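Local coordinates for protein type I polyketide synthase PikAII (Streptomyces venezuelae, PDB 3QP9) that probably epimerizes the alpha-substituent of a beta-ketoacyl polyketide intermediate through a C2-type ketoreductase domain, a type that does not reduce the ketone, at residues P246-G258 with V337-L349. Numbering follows the deposited sequence.
Sequences PWWQADGTVLVTG and VSDAHPLSAVLHL
Leu255 sits in the middle of a parallel strand pair, 253-256 beside 343-348, and bonds to the neighbouring strand through both its N-H and its C=O: Leu255 N donates to Ala345 O at 2.9 Å, and Leu255 O accepts Leu347 N at 2.8 Å. Thr257 N to Leu347 O carries the ladder one step further. Beside this ladder the packing is dense. The side chains of Leu255 and Val346 run alongside each other in the same direction, Leu255 CD2 3.9 Å from Val346 CG1. On the face bearing Val254, Ala345 and Leu347, the indole of Trp247 comes up with its rim to the strand: Ala345 CB lies near the ring plane at its edge, and Leu347 CD2 is 4.0 Å from Trp247 CZ3. Trp248 lays CD1 over the centre of that same indole, whose NE1 is held by Asp476.

Between Thr253 and Val254 the register slips by one residue, a beta bulge. Ser344, the extra residue, gives its N to Thr253 O in a nearly straight bond (171°) and turns its side chain toward the incoming loop. With chi1 at -178°, Ser344 OG is anti to the backbone N and accepts Gln249 N at 2.8 Å, tying the loop to the strand. Ala345 N, next along, is buried without a partner.

Toward solvent the contact thins to a polar link between two type I turns. His341 ND1 donates to Asp251 O, 2.8 Å away and lying in the imidazole plane; Ala340 CB rests on one ring face, and His278 stacks with the ring. Where the buried strand begins, Thr253 OG1 donates to His341 O at 2.9 Å. Strands 278-283 and 396-402 flank the pair, with helices 262-274 and 363-386 packing against it: the parallel core of a Rossmann fold, as in short-chain dehydrogenase/reductase-type ketoreductases.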
ATOM      1  N   PRO A 246      -2.821  27.176   2.537  1.00 42.73           N
ATOM      2  CA  PRO A 246      -1.426  26.916   2.874  1.00 39.80           C
ATOM      3  C   PRO A 246      -1.280  25.634   3.662  1.00 36.80           C
ATOM      4  O   PRO A 246      -2.119  25.326   4.530  1.00 35.54           O
ATOM      5  CB  PRO A 246      -1.035  28.163   3.725  1.00 39.63           C
ATOM      6  CG  PRO A 246      -1.922  29.247   3.171  1.00 41.84           C
ATOM      7  CD  PRO A 246      -3.254  28.522   2.987  1.00 43.25           C
ATOM      8  N   TRP A 247      -0.227  24.882   3.345  1.00 32.20           N
ATOM      9  CA  TRP A 247       0.031  23.667   4.000  1.00 31.14           C
ATOM     10  C   TRP A 247       1.366  23.706   4.802  1.00 31.11           C
ATOM     11  O   TRP A 247       1.729  22.709   5.341  1.00 28.82           O
ATOM     12  CB  TRP A 247       0.024  22.456   3.015  1.00 30.83           C
ATOM     13  CG  TRP A 247       0.946  22.513   1.794  1.00 26.38           C
ATOM     14  CD1 TRP A 247       0.646  23.083   0.597  1.00 26.25           C
ATOM     15  CD2 TRP A 247       2.265  21.986   1.664  1.00 27.19           C
ATOM     16  NE1 TRP A 247       1.692  22.977  -0.266  1.00 25.97           N
ATOM     17  CE2 TRP A 247       2.702  22.279   0.346  1.00 28.02           C
ATOM     18  CE3 TRP A 247       3.150  21.355   2.553  1.00 27.94           C
ATOM     19  CZ2 TRP A 247       3.984  21.932  -0.141  1.00 24.21           C
ATOM     20  CZ3 TRP A 247       4.394  20.966   2.073  1.00 24.98           C
ATOM     21  CH2 TRP A 247       4.813  21.279   0.742  1.00 25.31           C
ATOM     22  N   TRP A 248       2.074  24.847   4.800  1.00 29.97           N
ATOM     23  CA  TRP A 248       3.283  25.060   5.604  1.00 29.68           C
ATOM     24  C   TRP A 248       3.237  26.547   6.018  1.00 31.43           C
ATOM     25  O   TRP A 248       2.474  27.375   5.399  1.00 29.79           O
ATOM     26  CB  TRP A 248       4.599  24.643   4.944  1.00 28.29           C
ATOM     27  CG  TRP A 248       4.844  25.236   3.593  1.00 26.56           C
ATOM     28  CD1 TRP A 248       4.636  24.609   2.391  1.00 26.73           C
ATOM     29  CD2 TRP A 248       5.277  26.584   3.287  1.00 30.90           C
ATOM     30  NE1 TRP A 248       4.940  25.474   1.359  1.00 30.11           N
ATOM     31  CE2 TRP A 248       5.310  26.693   1.873  1.00 30.15           C
ATOM     32  CE3 TRP A 248       5.661  27.721   4.075  1.00 24.79           C
ATOM     33  CZ2 TRP A 248       5.688  27.881   1.224  1.00 31.78           C
ATOM     34  CZ3 TRP A 248       6.043  28.903   3.425  1.00 27.54           C
ATOM     35  CH2 TRP A 248       6.033  28.992   2.028  1.00 30.33           C
ATOM     36  N   GLN A 249       3.902  26.852   7.147  1.00 29.55           N
ATOM     37  CA  GLN A 249       3.972  28.267   7.574  1.00 32.65           C
ATOM     38  C   GLN A 249       5.418  28.792   7.379  1.00 29.27           C
ATOM     39  O   GLN A 249       6.310  28.089   7.636  1.00 32.25           O
ATOM     40  CB  GLN A 249       3.493  28.476   9.027  1.00 32.17           C
ATOM     41  CG  GLN A 249       2.204  27.779   9.487  1.00 40.43           C
ATOM     42  CD  GLN A 249       2.106  27.769  11.067  1.00 48.52           C
ATOM     43  OE1 GLN A 249       1.151  27.291  11.654  1.00 55.43           O
ATOM     44  NE2 GLN A 249       3.130  28.291  11.720  1.00 55.20           N
ATOM     45  N   ALA A 250       5.624  29.982   6.835  1.00 31.09           N
ATOM     46  CA  ALA A 250       6.997  30.548   6.619  1.00 29.73           C
ATOM     47  C   ALA A 250       7.859  30.584   7.918  1.00 30.67           C
ATOM     48  O   ALA A 250       9.115  30.373   7.855  1.00 30.69           O
ATOM     49  CB  ALA A 250       6.905  31.976   6.072  1.00 29.58           C
ATOM     50  N   ASP A 251       7.216  30.829   9.058  1.00 29.54           N
ATOM     51  CA  ASP A 251       7.944  30.828  10.364  1.00 30.34           C
ATOM     52  C   ASP A 251       8.151  29.447  10.925  1.00 31.29           C
ATOM     53  O   ASP A 251       8.719  29.347  12.040  1.00 31.98           O
ATOM     54  CB  ASP A 251       7.199  31.656  11.424  1.00 31.54           C
ATOM     55  CG  ASP A 251       7.180  33.173  11.082  1.00 35.67           C
ATOM     56  OD1 ASP A 251       8.113  33.613  10.365  1.00 36.92           O
ATOM     57  OD2 ASP A 251       6.255  33.901  11.555  1.00 34.30           O
ATOM     58  N   GLY A 252       7.640  28.381  10.257  1.00 28.39           N
ATOM     59  CA  GLY A 252       7.691  27.049  10.902  1.00 28.64           C
ATOM     60  C   GLY A 252       8.900  26.363  10.232  1.00 30.01           C
ATOM     61  O   GLY A 252       9.490  26.964   9.284  1.00 30.70           O
ATOM     62  N   THR A 253       9.313  25.214  10.744  1.00 26.58           N
ATOM     63  CA  THR A 253      10.364  24.405  10.086  1.00 29.29           C
ATOM     64  C   THR A 253       9.691  23.326   9.292  1.00 28.08           C
ATOM     65  O   THR A 253       8.761  22.719   9.790  1.00 30.21           O
ATOM     66  CB  THR A 253      11.208  23.702  11.168  1.00 30.21           C
ATOM     67  OG1 THR A 253      11.826  24.722  11.992  1.00 30.96           O
ATOM     68  CG2 THR A 253      12.254  22.842  10.579  1.00 29.80           C
ATOM     69  N   VAL A 254      10.209  23.011   8.131  1.00 28.91           N
ATOM     70  CA  VAL A 254       9.636  21.940   7.354  1.00 27.31           C
ATOM     71  C   VAL A 254      10.760  20.927   7.262  1.00 27.32           C
ATOM     72  O   VAL A 254      11.912  21.285   6.945  1.00 27.93           O
ATOM     73  CB  VAL A 254       9.224  22.400   5.915  1.00 25.14           C
ATOM     74  CG1 VAL A 254       8.842  21.131   5.102  1.00 29.22           C
ATOM     75  CG2 VAL A 254       7.997  23.424   5.973  1.00 26.75           C
ATOM     76  N   LEU A 255      10.447  19.723   7.658  1.00 25.02           N
ATOM     77  CA  LEU A 255      11.389  18.598   7.611  1.00 25.11           C
ATOM     78  C   LEU A 255      11.293  17.909   6.294  1.00 26.08           C
ATOM     79  O   LEU A 255      10.204  17.601   5.885  1.00 27.01           O
ATOM     80  CB  LEU A 255      11.087  17.652   8.776  1.00 26.15           C
ATOM     81  CG  LEU A 255      11.801  16.292   8.681  1.00 26.00           C
ATOM     82  CD1 LEU A 255      13.271  16.409   8.819  1.00 29.26           C
ATOM     83  CD2 LEU A 255      11.292  15.356   9.782  1.00 31.02           C
ATOM     84  N   VAL A 256      12.457  17.625   5.651  1.00 25.21           N
ATOM     85  CA  VAL A 256      12.510  16.839   4.490  1.00 26.49           C
ATOM     86  C   VAL A 256      13.457  15.696   4.767  1.00 26.82           C
ATOM     87  O   VAL A 256      14.603  15.913   5.116  1.00 26.21           O
ATOM     88  CB  VAL A 256      13.024  17.632   3.286  1.00 26.46           C
ATOM     89  CG1 VAL A 256      13.026  16.757   2.092  1.00 29.78           C
ATOM     90  CG2 VAL A 256      12.157  18.894   3.056  1.00 27.63           C
ATOM     91  N   THR A 257      12.978  14.480   4.535  1.00 28.84           N
ATOM     92  CA  THR A 257      13.776  13.338   4.778  1.00 29.25           C
ATOM     93  C   THR A 257      14.310  12.798   3.486  1.00 30.41           C
ATOM     94  O   THR A 257      13.803  13.090   2.369  1.00 31.62           O
ATOM     95  CB  THR A 257      13.058  12.183   5.652  1.00 30.23           C
ATOM     96  OG1 THR A 257      12.153  11.426   4.803  1.00 32.23           O
ATOM     97  CG2 THR A 257      12.377  12.758   6.919  1.00 29.02           C
ATOM     98  N   GLY A 258      15.346  11.986   3.676  1.00 30.96           N
ATOM     99  CA  GLY A 258      16.161  11.400   2.638  1.00 34.25           C
ATOM    100  C   GLY A 258      16.739  12.407   1.706  1.00 34.62           C
ATOM    101  O   GLY A 258      16.809  12.156   0.490  1.00 36.86           O
ATOM    102  N   VAL A 337      13.788  20.345  16.928  1.00 35.91           N
ATOM    103  CA  VAL A 337      13.184  21.480  16.209  1.00 36.50           C
ATOM    104  C   VAL A 337      13.013  22.634  17.239  1.00 35.85           C
ATOM    105  O   VAL A 337      12.569  22.460  18.379  1.00 35.47           O
ATOM    106  CB  VAL A 337      11.818  21.124  15.515  1.00 35.11           C
ATOM    107  CG1 VAL A 337      11.170  22.322  14.850  1.00 36.47           C
ATOM    108  CG2 VAL A 337      11.979  20.020  14.497  1.00 35.35           C
ATOM    109  N   SER A 338      13.415  23.815  16.804  1.00 37.07           N
ATOM    110  CA  SER A 338      13.386  24.975  17.631  1.00 36.82           C
ATOM    111  C   SER A 338      11.949  25.371  18.013  1.00 37.09           C
ATOM    112  O   SER A 338      11.006  25.371  17.178  1.00 35.20           O
ATOM    113  CB  SER A 338      14.077  26.078  16.852  1.00 38.44           C
ATOM    114  OG  SER A 338      13.540  27.325  17.221  1.00 39.27           O
ATOM    115  N   ASP A 339      11.740  25.752  19.253  1.00 36.59           N
ATOM    116  CA  ASP A 339      10.384  26.265  19.598  1.00 37.23           C
ATOM    117  C   ASP A 339       9.969  27.628  19.027  1.00 36.28           C
ATOM    118  O   ASP A 339       8.786  27.965  19.013  1.00 35.53           O
ATOM    119  CB  ASP A 339      10.083  26.144  21.079  1.00 39.26           C
ATOM    120  CG  ASP A 339       9.679  24.674  21.486  1.00 43.83           C
ATOM    121  OD1 ASP A 339      10.281  24.187  22.453  1.00 48.78           O
ATOM    122  OD2 ASP A 339       8.791  24.001  20.850  1.00 47.16           O
ATOM    123  N   ALA A 340      10.949  28.412  18.581  1.00 35.87           N
ATOM    124  CA  ALA A 340      10.670  29.664  17.866  1.00 33.46           C
ATOM    125  C   ALA A 340      10.126  29.351  16.459  1.00 31.93           C
ATOM    126  O   ALA A 340       9.475  30.198  15.877  1.00 31.31           O
ATOM    127  CB  ALA A 340      11.933  30.520  17.752  1.00 31.33           C
ATOM    128  N   HIS A 341      10.503  28.201  15.903  1.00 28.04           N
ATOM    129  CA  HIS A 341      10.044  27.757  14.599  1.00 29.11           C
ATOM    130  C   HIS A 341       9.433  26.308  14.636  1.00 28.75           C
ATOM    131  O   HIS A 341      10.052  25.363  14.152  1.00 28.24           O
ATOM    132  CB  HIS A 341      11.183  27.938  13.554  1.00 26.68           C
ATOM    133  CG  HIS A 341      11.776  29.341  13.608  1.00 29.27           C
ATOM    134  ND1 HIS A 341      11.052  30.441  13.218  1.00 30.32           N
ATOM    135  CD2 HIS A 341      12.909  29.826  14.193  1.00 35.09           C
ATOM    136  CE1 HIS A 341      11.757  31.547  13.470  1.00 36.90           C
ATOM    137  NE2 HIS A 341      12.899  31.205  14.044  1.00 31.89           N
ATOM    138  N   PRO A 342       8.241  26.170  15.205  1.00 29.75           N
ATOM    139  CA  PRO A 342       7.858  24.732  15.426  1.00 30.75           C
ATOM    140  C   PRO A 342       7.643  23.971  14.122  1.00 30.08           C
ATOM    141  O   PRO A 342       7.405  24.574  13.070  1.00 28.55           O
ATOM    142  CB  PRO A 342       6.533  24.807  16.200  1.00 30.79           C
ATOM    143  CG  PRO A 342       6.339  26.243  16.544  1.00 32.90           C
ATOM    144  CD  PRO A 342       7.274  27.123  15.787  1.00 29.11           C
ATOM    145  N   LEU A 343       7.679  22.651  14.223  1.00 28.69           N
ATOM    146  CA  LEU A 343       7.386  21.814  13.084  1.00 32.61           C
ATOM    147  C   LEU A 343       6.012  22.173  12.376  1.00 31.24           C
ATOM    148  O   LEU A 343       4.965  22.152  12.996  1.00 31.43           O
ATOM    149  CB  LEU A 343       7.445  20.356  13.574  1.00 29.13           C
ATOM    150  CG  LEU A 343       7.962  19.206  12.746  1.00 38.59           C
ATOM    151  CD1 LEU A 343       6.961  18.034  12.785  1.00 35.25           C
ATOM    152  CD2 LEU A 343       8.287  19.615  11.370  1.00 32.45           C
ATOM    153  N   SER A 344       6.075  22.513  11.087  1.00 31.24           N
ATOM    154  CA  SER A 344       4.942  22.926  10.255  1.00 30.47           C
ATOM    155  C   SER A 344       4.557  21.785   9.264  1.00 29.42           C
ATOM    156  O   SER A 344       3.379  21.589   8.952  1.00 29.72           O
ATOM    157  CB  SER A 344       5.339  24.161   9.440  1.00 30.87           C
ATOM    158  OG  SER A 344       4.291  24.598   8.677  1.00 33.42           O
ATOM    159  N   ALA A 345       5.543  21.076   8.723  1.00 29.51           N
ATOM    160  CA  ALA A 345       5.249  20.051   7.758  1.00 26.30           C
ATOM    161  C   ALA A 345       6.402  19.096   7.641  1.00 25.95           C
ATOM    162  O   ALA A 345       7.555  19.472   7.833  1.00 24.36           O
ATOM    163  CB  ALA A 345       4.865  20.651   6.345  1.00 27.64           C
ATOM    164  N   VAL A 346       6.091  17.862   7.294  1.00 25.76           N
ATOM    165  CA  VAL A 346       7.110  16.848   7.059  1.00 27.33           C
ATOM    166  C   VAL A 346       6.953  16.243   5.633  1.00 28.76           C
ATOM    167  O   VAL A 346       5.807  15.847   5.263  1.00 30.81           O
ATOM    168  CB  VAL A 346       6.989  15.704   8.144  1.00 26.65           C
ATOM    169  CG1 VAL A 346       7.970  14.575   7.829  1.00 26.99           C
ATOM    170  CG2 VAL A 346       7.316  16.201   9.435  1.00 27.83           C
ATOM    171  N   LEU A 347       8.042  16.210   4.831  1.00 27.46           N
ATOM    172  CA  LEU A 347       8.060  15.577   3.558  1.00 28.72           C
ATOM    173  C   LEU A 347       8.894  14.340   3.723  1.00 28.12           C
ATOM    174  O   LEU A 347      10.099  14.425   3.869  1.00 28.56           O
ATOM    175  CB  LEU A 347       8.601  16.408   2.343  1.00 25.44           C
ATOM    176  CG  LEU A 347       7.828  17.719   2.175  1.00 28.84           C
ATOM    177  CD1 LEU A 347       8.282  18.422   0.837  1.00 26.24           C
ATOM    178  CD2 LEU A 347       6.339  17.445   2.082  1.00 30.73           C
ATOM    179  N   HIS A 348       8.216  13.202   3.776  1.00 27.66           N
ATOM    180  CA  HIS A 348       8.914  11.947   4.022  1.00 29.43           C
ATOM    181  C   HIS A 348       9.204  11.134   2.773  1.00 30.22           C
ATOM    182  O   HIS A 348       8.271  10.637   2.174  1.00 31.32           O
ATOM    183  CB  HIS A 348       8.239  11.085   5.116  1.00 28.66           C
ATOM    184  CG  HIS A 348       9.053   9.865   5.467  1.00 33.08           C
ATOM    185  ND1 HIS A 348       8.507   8.599   5.568  1.00 35.23           N
ATOM    186  CD2 HIS A 348      10.378   9.724   5.719  1.00 28.54           C
ATOM    187  CE1 HIS A 348       9.460   7.731   5.885  1.00 24.63           C
ATOM    188  NE2 HIS A 348      10.613   8.387   5.969  1.00 36.13           N
ATOM    189  N   LEU A 349      10.487  10.974   2.414  1.00 30.07           N
ATOM    190  CA  LEU A 349      10.885  10.325   1.158  1.00 32.82           C
ATOM    191  C   LEU A 349      11.735   9.121   1.514  1.00 33.33           C
ATOM    192  O   LEU A 349      12.954   9.246   1.612  1.00 33.09           O
ATOM    193  CB  LEU A 349      11.648  11.267   0.197  1.00 30.34           C
ATOM    194  CG  LEU A 349      10.815  12.422  -0.373  1.00 33.00           C
ATOM    195  CD1 LEU A 349      10.701  13.590   0.652  1.00 29.76           C
ATOM    196  CD2 LEU A 349      11.473  12.929  -1.744  1.00 35.23           C
TER
HETATM  197  O   HOH W   1      14.834  10.526  -0.652  1.00 39.54           O